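Local coordinates for protein DELTA1-pyrroline-2-carboxylate reductase (Thermococcus litoralis DSM 5473, PDB 6T3E) that probably catalyses the NADH-dependent reduction of delta1-pyrroline-2-carboxylate to L-proline, a step in L-hydroxyproline metabolism, at residues S151-I156 and K178-D183; G155-G160 and E212-S217. One frame throughout, in Å; residues are numbered along the deposited sequence.

Contact 1. Residues S151-I156 and K178-D183; sequences SKIAGI and KALVYD. With NAI (1,4-dihydronicotinamide adenine dinucleotide), chain F.
The phenol ring of Tyr182, whose backbone pairs with Ile156, and the carboxylate of Asp183 are the two flat groups at the cofactor end of the strand pair. Ring atom CE2 of Tyr182 comes to 3.8 Å from C2A of the NADH adenine. The adenine comes to the ring obliquely. The carboxylate of Asp183, with CG anti to the backbone N (chi1 -160°), reaches forward to the adenosine ribose, where each oxygen accepts a hydrogen bond from one ribose hydroxyl, from O2B at OD1 (modelled implausibly short, so its length is doubtful) and from O3B at OD2, 2.7 Å. Each oxygen is gripped a second time by a backbone NH, OD1 by that of Asn185 and OD2 by that of Ala159, which fixes the rotation of the carboxylate. With an alanine here, both ribose hydroxyls would lose this acceptor, and the adenosine end of the cofactor would probably be held less firmly.

Behind this end, strands 153-156 and 178-182 run parallel, 14° apart. Ala154 N donates to Lys178 O (3.0 Å), and Ala154 O accepts from Leu180 N (2.9 Å). Ile156 N then bonds to Leu180 O, and Tyr182 N donates to Ile156 O (2.8 Å). On one face, Ile153 CG2 comes within 3.7 Å of Lys178 O and lies near CD1 of Leu180. On the other, Ile156 CB meets Val181 CG2 at 4.3 Å, beside Ala154 and Ala179, and helices 161-173 and 186-200 close over them. This is the first beta-alpha-beta unit of a Rossmann-type nucleotide-binding domain, with an acidic residue at the end of its second strand holding the adenosine ribose, as in many NAD-dependent dehydrogenases.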
loop_
_atom_site.group_PDB
_atom_site.type_symbol
_atom_site.label_atom_id
_atom_site.label_comp_id
_atom_site.label_asym_id
_atom_site.label_seq_id
_atom_site.Cartn_x
_atom_site.Cartn_y
_atom_site.Cartn_z
ATOM N N SER B 151 37.753 6.210 -11.585
ATOM C CA SER B 151 37.613 4.950 -10.861
ATOM C C SER B 151 37.656 3.779 -11.838
ATOM O O SER B 151 36.945 3.781 -12.847
ATOM C CB SER B 151 36.293 4.927 -10.085
ATOM O OG SER B 151 36.139 6.058 -9.240
ATOM N N LYS B 152 38.488 2.776 -11.549
ATOM C CA LYS B 152 38.563 1.606 -12.421
ATOM C C LYS B 152 38.337 0.283 -11.700
ATOM O O LYS B 152 37.905 -0.679 -12.344
ATOM C CB LYS B 152 39.885 1.559 -13.217
ATOM C CG LYS B 152 41.149 2.074 -12.527
ATOM C CD LYS B 152 42.382 1.343 -13.097
ATOM C CE LYS B 152 43.725 1.697 -12.417
ATOM N NZ LYS B 152 44.301 3.004 -12.812
ATOM N N ILE B 153 38.598 0.195 -10.404
ATOM C CA ILE B 153 38.446 -1.038 -9.635
ATOM C C ILE B 153 37.231 -0.877 -8.726
ATOM O O ILE B 153 37.116 0.115 -7.995
ATOM C CB ILE B 153 39.710 -1.360 -8.805
ATOM C CG1 ILE B 153 40.991 -1.262 -9.655
ATOM C CG2 ILE B 153 39.615 -2.745 -8.223
ATOM C CD1 ILE B 153 41.896 -0.068 -9.336
ATOM N N ALA B 154 36.307 -1.837 -8.801
ATOM C CA ALA B 154 35.097 -1.833 -7.993
ATOM C C ALA B 154 35.068 -3.073 -7.114
ATOM O O ALA B 154 35.257 -4.191 -7.607
ATOM C CB ALA B 154 33.845 -1.792 -8.866
ATOM N N GLY B 155 34.780 -2.884 -5.832
ATOM C CA GLY B 155 34.671 -3.981 -4.880
ATOM C C GLY B 155 33.214 -4.234 -4.536
ATOM O O GLY B 155 32.440 -3.291 -4.338
ATOM N N ILE B 156 32.856 -5.512 -4.450
ATOM C CA ILE B 156 31.483 -5.925 -4.201
ATOM C C ILE B 156 31.461 -6.848 -2.994
ATOM O O ILE B 156 32.168 -7.860 -2.965
ATOM C CB ILE B 156 30.863 -6.615 -5.430
ATOM C CG1 ILE B 156 31.200 -5.818 -6.690
ATOM C CG2 ILE B 156 29.374 -6.737 -5.264
ATOM C CD1 ILE B 156 30.714 -6.436 -7.971
ATOM N N LYS B 178 38.150 -3.639 -13.511
ATOM C CA LYS B 178 38.265 -4.892 -12.782
ATOM C C LYS B 178 37.417 -4.818 -11.519
ATOM O O LYS B 178 37.307 -3.761 -10.889
ATOM C CB LYS B 178 39.744 -5.178 -12.463
ATOM C CG LYS B 178 40.031 -6.224 -11.417
ATOM C CD LYS B 178 41.333 -5.882 -10.702
ATOM C CE LYS B 178 41.676 -6.925 -9.654
ATOM N NZ LYS B 178 42.996 -6.700 -8.987
ATOM N N ALA B 179 36.833 -5.958 -11.145
ATOM C CA ALA B 179 35.951 -6.032 -9.990
ATOM C C ALA B 179 36.383 -7.158 -9.058
ATOM O O ALA B 179 36.872 -8.200 -9.502
ATOM C CB ALA B 179 34.482 -6.216 -10.416
ATOM N N LEU B 180 36.204 -6.924 -7.755
ATOM C CA LEU B 180 36.497 -7.890 -6.697
ATOM C C LEU B 180 35.232 -8.170 -5.899
ATOM O O LEU B 180 34.546 -7.239 -5.463
ATOM C CB LEU B 180 37.584 -7.370 -5.751
ATOM C CG LEU B 180 38.869 -6.878 -6.415
ATOM C CD1 LEU B 180 39.789 -6.211 -5.404
ATOM C CD2 LEU B 180 39.553 -8.042 -7.125
ATOM N N VAL B 181 34.924 -9.445 -5.705
ATOM C CA VAL B 181 33.660 -9.840 -5.102
ATOM C C VAL B 181 33.949 -10.748 -3.910
ATOM O O VAL B 181 34.754 -11.682 -4.009
ATOM C CB VAL B 181 32.725 -10.492 -6.143
ATOM C CG1 VAL B 181 33.385 -11.676 -6.827
ATOM C CG2 VAL B 181 31.381 -10.859 -5.528
ATOM N N TYR B 182 33.337 -10.429 -2.768
ATOM C CA TYR B 182 33.432 -11.247 -1.572
ATOM C C TYR B 182 32.035 -11.577 -1.077
ATOM O O TYR B 182 31.169 -10.700 -1.023
ATOM C CB TYR B 182 34.217 -10.529 -0.475
ATOM C CG TYR B 182 33.989 -11.137 0.884
ATOM C CD1 TYR B 182 34.542 -12.370 1.217
ATOM C CD2 TYR B 182 33.202 -10.493 1.830
ATOM C CE1 TYR B 182 34.324 -12.933 2.459
ATOM C CE2 TYR B 182 32.984 -11.047 3.073
ATOM C CZ TYR B 182 33.542 -12.263 3.382
ATOM O OH TYR B 182 33.307 -12.807 4.615
ATOM N N ASP B 183 31.818 -12.841 -0.730
ATOM C CA ASP B 183 30.570 -13.276 -0.122
ATOM C C ASP B 183 30.882 -14.418 0.837
ATOM O O ASP B 183 31.852 -15.157 0.643
ATOM C CB ASP B 183 29.560 -13.696 -1.197
ATOM C CG ASP B 183 28.125 -13.695 -0.696
ATOM O OD1 ASP B 183 27.814 -14.486 0.214
ATOM O OD2 ASP B 183 27.300 -12.911 -1.223
HETATM P PA NAI F . 20.156 -11.854 -1.828
HETATM O O1A NAI F . 19.795 -12.797 -0.709
HETATM O O2A NAI F . 19.773 -12.465 -3.162
HETATM O O5B NAI F . 21.743 -11.418 -1.799
HETATM C C5B NAI F . 22.238 -11.094 -0.506
HETATM C C4B NAI F . 23.784 -11.466 -0.444
HETATM O O4B NAI F . 24.313 -11.015 0.645
HETATM C C3B NAI F . 23.934 -13.004 -0.388
HETATM O O3B NAI F . 24.682 -13.408 -1.444
HETATM C C2B NAI F . 24.624 -13.258 0.968
HETATM O O2B NAI F . 25.487 -14.498 0.908
HETATM C C1B NAI F . 25.331 -12.176 1.135
HETATM N N9A NAI F . 25.697 -11.963 2.509
HETATM C C8A NAI F . 24.817 -11.999 3.513
HETATM N N7A NAI F . 25.483 -11.764 4.638
HETATM C C5A NAI F . 26.777 -11.580 4.330
HETATM C C6A NAI F . 27.862 -11.309 5.129
HETATM N N6A NAI F . 28.005 -11.133 6.561
HETATM N N1A NAI F . 29.071 -11.166 4.588
HETATM C C2A NAI F . 29.214 -11.278 3.244
HETATM N N3A NAI F . 28.141 -11.542 2.457
HETATM C C4A NAI F . 26.916 -11.698 3.020
HETATM O O3 NAI F . 19.282 -10.466 -1.546
HETATM P PN NAI F . 19.399 -9.101 -2.495
HETATM O O1N NAI F . 18.150 -9.115 -3.353
HETATM O O2N NAI F . 20.668 -9.100 -3.300
HETATM O O5D NAI F . 19.397 -7.791 -1.534
HETATM C C5D NAI F . 20.610 -7.377 -1.023
HETATM C C4D NAI F . 20.340 -6.276 0.037
HETATM O O4D NAI F . 19.861 -5.177 -0.514
HETATM C C3D NAI F . 19.264 -6.754 1.022
HETATM O O3D NAI F . 19.617 -6.359 2.297
HETATM C C2D NAI F . 17.991 -6.001 0.608
HETATM O O2D NAI F . 17.059 -5.916 1.817
HETATM C C1D NAI F . 18.465 -4.843 0.225
HETATM N N1N NAI F . 17.562 -4.206 -0.747
HETATM C C2N NAI F . 17.300 -2.779 -0.698
HETATM C C3N NAI F . 16.762 -2.050 -1.961
HETATM C C7N NAI F . 17.136 -0.547 -2.077
HETATM O O7N NAI F . 17.840 -0.093 -1.252
HETATM N N7N NAI F . 16.618 0.276 -3.193
HETATM C C4N NAI F . 16.501 -2.819 -3.240
HETATM C C5N NAI F . 16.297 -4.324 -3.018
HETATM C C6N NAI F . 16.912 -4.994 -1.777
#

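Contact 2. Residues G155-G160 and E212-S217. With NAI (1,4-dihydronicotinamide adenine dinucleotide), chain F.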
loop_
_atom_site.group_PDB
_atom_site.type_symbol
_atom_site.label_atom_id
_atom_site.label_comp_id
_atom_site.label_asym_id
_atom_site.label_seq_id
_atom_site.Cartn_x
_atom_site.Cartn_y
_atom_site.Cartn_z
ATOM N N GLY B 155 34.780 -2.884 -5.832
ATOM C CA GLY B 155 34.671 -3.981 -4.880
ATOM C C GLY B 155 33.214 -4.234 -4.536
ATOM O O GLY B 155 32.440 -3.291 -4.338
ATOM N N ILE B 156 32.856 -5.512 -4.450
ATOM C CA ILE B 156 31.483 -5.925 -4.201
ATOM C C ILE B 156 31.461 -6.848 -2.994
ATOM O O ILE B 156 32.168 -7.860 -2.965
ATOM C CB ILE B 156 30.863 -6.615 -5.430
ATOM C CG1 ILE B 156 31.200 -5.818 -6.690
ATOM C CG2 ILE B 156 29.374 -6.737 -5.264
ATOM C CD1 ILE B 156 30.714 -6.436 -7.971
ATOM N N ILE B 157 30.653 -6.492 -2.004
ATOM C CA ILE B 157 30.456 -7.289 -0.806
ATOM C C ILE B 157 28.999 -7.721 -0.790
ATOM O O ILE B 157 28.096 -6.875 -0.712
ATOM C CB ILE B 157 30.820 -6.503 0.463
ATOM C CG1 ILE B 157 32.332 -6.328 0.550
ATOM C CG2 ILE B 157 30.302 -7.206 1.714
ATOM C CD1 ILE B 157 32.733 -5.187 1.413
ATOM N N GLY B 158 28.773 -9.037 -0.864
ATOM C CA GLY B 158 27.454 -9.624 -1.036
ATOM C C GLY B 158 27.102 -9.813 -2.502
ATOM O O GLY B 158 26.640 -8.873 -3.152
ATOM N N ALA B 159 27.271 -11.019 -3.035
ATOM C CA ALA B 159 27.090 -11.246 -4.473
ATOM C C ALA B 159 25.705 -11.827 -4.756
ATOM O O ALA B 159 25.555 -12.925 -5.281
ATOM C CB ALA B 159 28.192 -12.161 -5.001
ATOM N N GLY B 160 24.681 -11.064 -4.401
ATOM C CA GLY B 160 23.307 -11.491 -4.556
ATOM C C GLY B 160 22.623 -10.883 -5.761
ATOM O O GLY B 160 23.265 -10.517 -6.750
ATOM N N GLU B 212 39.848 -7.196 1.970
ATOM C CA GLU B 212 40.560 -7.029 0.708
ATOM C C GLU B 212 39.708 -6.302 -0.325
ATOM O O GLU B 212 40.204 -5.420 -1.034
ATOM C CB GLU B 212 41.004 -8.394 0.171
ATOM C CG GLU B 212 41.796 -8.309 -1.115
ATOM C CD GLU B 212 42.254 -9.661 -1.587
ATOM O OE1 GLU B 212 42.682 -9.779 -2.758
ATOM O OE2 GLU B 212 42.175 -10.612 -0.778
ATOM N N ALA B 213 38.429 -6.666 -0.439
ATOM C CA ALA B 213 37.562 -5.991 -1.398
ATOM C C ALA B 213 37.416 -4.516 -1.058
ATOM O O ALA B 213 37.352 -3.672 -1.956
ATOM C CB ALA B 213 36.193 -6.666 -1.441
ATOM N N THR B 214 37.385 -4.181 0.236
ATOM C CA THR B 214 37.243 -2.784 0.633
ATOM C C THR B 214 38.533 -1.997 0.396
ATOM O O THR B 214 38.495 -0.871 -0.114
ATOM C CB THR B 214 36.815 -2.716 2.100
ATOM O OG1 THR B 214 35.619 -3.486 2.277
ATOM C CG2 THR B 214 36.565 -1.278 2.543
ATOM N N GLU B 215 39.683 -2.592 0.717
ATOM C CA GLU B 215 40.949 -1.870 0.628
ATOM C C GLU B 215 41.316 -1.533 -0.811
ATOM O O GLU B 215 41.921 -0.484 -1.063
ATOM C CB GLU B 215 42.068 -2.690 1.270
ATOM C CG GLU B 215 42.359 -2.306 2.714
ATOM C CD GLU B 215 43.232 -3.317 3.431
ATOM O OE1 GLU B 215 43.388 -3.190 4.663
ATOM O OE2 GLU B 215 43.764 -4.231 2.765
ATOM N N LYS B 216 40.966 -2.392 -1.764
ATOM C CA LYS B 216 41.398 -2.215 -3.142
ATOM C C LYS B 216 40.373 -1.502 -4.011
ATOM O O LYS B 216 40.603 -1.354 -5.215
ATOM C CB LYS B 216 41.741 -3.571 -3.764
ATOM C CG LYS B 216 42.829 -4.312 -3.032
ATOM C CD LYS B 216 42.782 -5.790 -3.335
ATOM C CE LYS B 216 43.604 -6.136 -4.562
ATOM N NZ LYS B 216 43.863 -7.597 -4.598
ATOM N N SER B 217 39.267 -1.041 -3.431
ATOM C CA SER B 217 38.156 -0.485 -4.192
ATOM C C SER B 217 38.349 0.996 -4.498
ATOM O O SER B 217 38.756 1.778 -3.633
ATOM C CB SER B 217 36.849 -0.657 -3.422
ATOM O OG SER B 217 36.441 -2.006 -3.390
HETATM P PA NAI F . 20.156 -11.854 -1.828
HETATM O O1A NAI F . 19.795 -12.797 -0.709
HETATM O O2A NAI F . 19.773 -12.465 -3.162
HETATM O O5B NAI F . 21.743 -11.418 -1.799
HETATM C C5B NAI F . 22.238 -11.094 -0.506
HETATM C C4B NAI F . 23.784 -11.466 -0.444
HETATM O O4B NAI F . 24.313 -11.015 0.645
HETATM C C3B NAI F . 23.934 -13.004 -0.388
HETATM O O3B NAI F . 24.682 -13.408 -1.444
HETATM C C2B NAI F . 24.624 -13.258 0.968
HETATM O O2B NAI F . 25.487 -14.498 0.908
HETATM C C1B NAI F . 25.331 -12.176 1.135
HETATM N N9A NAI F . 25.697 -11.963 2.509
HETATM C C8A NAI F . 24.817 -11.999 3.513
HETATM N N7A NAI F . 25.483 -11.764 4.638
HETATM C C5A NAI F . 26.777 -11.580 4.330
HETATM C C6A NAI F . 27.862 -11.309 5.129
HETATM N N6A NAI F . 28.005 -11.133 6.561
HETATM N N1A NAI F . 29.071 -11.166 4.588
HETATM C C2A NAI F . 29.214 -11.278 3.244
HETATM N N3A NAI F . 28.141 -11.542 2.457
HETATM C C4A NAI F . 26.916 -11.698 3.020
HETATM O O3 NAI F . 19.282 -10.466 -1.546
HETATM P PN NAI F . 19.399 -9.101 -2.495
HETATM O O1N NAI F . 18.150 -9.115 -3.353
HETATM O O2N NAI F . 20.668 -9.100 -3.300
HETATM O O5D NAI F . 19.397 -7.791 -1.534
HETATM C C5D NAI F . 20.610 -7.377 -1.023
HETATM C C4D NAI F . 20.340 -6.276 0.037
HETATM O O4D NAI F . 19.861 -5.177 -0.514
HETATM C C3D NAI F . 19.264 -6.754 1.022
HETATM O O3D NAI F . 19.617 -6.359 2.297
HETATM C C2D NAI F . 17.991 -6.001 0.608
HETATM O O2D NAI F . 17.059 -5.916 1.817
HETATM C C1D NAI F . 18.465 -4.843 0.225
HETATM N N1N NAI F . 17.562 -4.206 -0.747
HETATM C C2N NAI F . 17.300 -2.779 -0.698
HETATM C C3N NAI F . 16.762 -2.050 -1.961
HETATM C C7N NAI F . 17.136 -0.547 -2.077
HETATM O O7N NAI F . 17.840 -0.093 -1.252
HETATM N N7N NAI F . 16.618 0.276 -3.193
HETATM C C4N NAI F . 16.501 -2.819 -3.240
HETATM C C5N NAI F . 16.297 -4.324 -3.018
HETATM C C6N NAI F . 16.912 -4.994 -1.777
#
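Gly155 lies against the carboxy-terminal end of helix 210-215, its CA 4.0 Å from Ala213 O and 3.0 Å from Ser217 OG. Both oxygens stand where a side chain at this position would start, since a CB on Gly155 would run into each of them. The two are themselves joined: Ser217 OG donates to Ala213 O, a bond modelled very short, which links Ser217 back to a carbonyl of helix 210-215. OG is kept beside the serine's backbone N (chi1 -71°), the setting that turns it toward the glycine, yet its approach to Gly155 N is too poorly angled for a hydrogen bond.

Ala213 presents its methyl group to the strand, with CB 4.4 Å from Ile157 CG1. The strand then ends in a glycine-rich loop, Gly158 and Gly160 followed by Ala163 in the next helix, consistent with the GxGxxA fingerprint of Rossmann-type dinucleotide binding. The backbone angles of Gly158 call for glycine in their own right, while at Gly160 the bare CA lies 3.2 Å from cofactor O5B, and a side chain there would strike that atom.

Ile157 points toward the helix, the side a CB on Gly155 would also face. Its far end, CD1, crosses Thr214 at a slant and touches OG1 at 3.5 Å. That hydroxyl is engaged one turn back, with Ala210 O, and its contact with the isoleucine is van der Waals. Leu220 of the neighbouring strand packs against both Ile157 and Thr214, and Val231 adds to the cover over the isoleucine.

In the fold
Followed from the N terminus, the chain enters strand 153-157, and both contacts start there, sharing Gly155 and Ile156. Contact 1 closes the shorter loop: the chain leaves through the glycine-rich turn, passes along helix 161-173 and comes back beside its starting strand as 178-182. Contact 2 closes a longer one, which also takes in helix 186-200, edge strand 203-206 and the start of helix 210-215. Because contact 2 opens before contact 1 has closed, the two loops cross. Helix 210-215 lies on the sheet face opposite helices 161-173 and 186-200, and leads into strand 219-222 on the other side of 153-157. Near the cofactor, Tyr182 O probably bonds to Gly158 N.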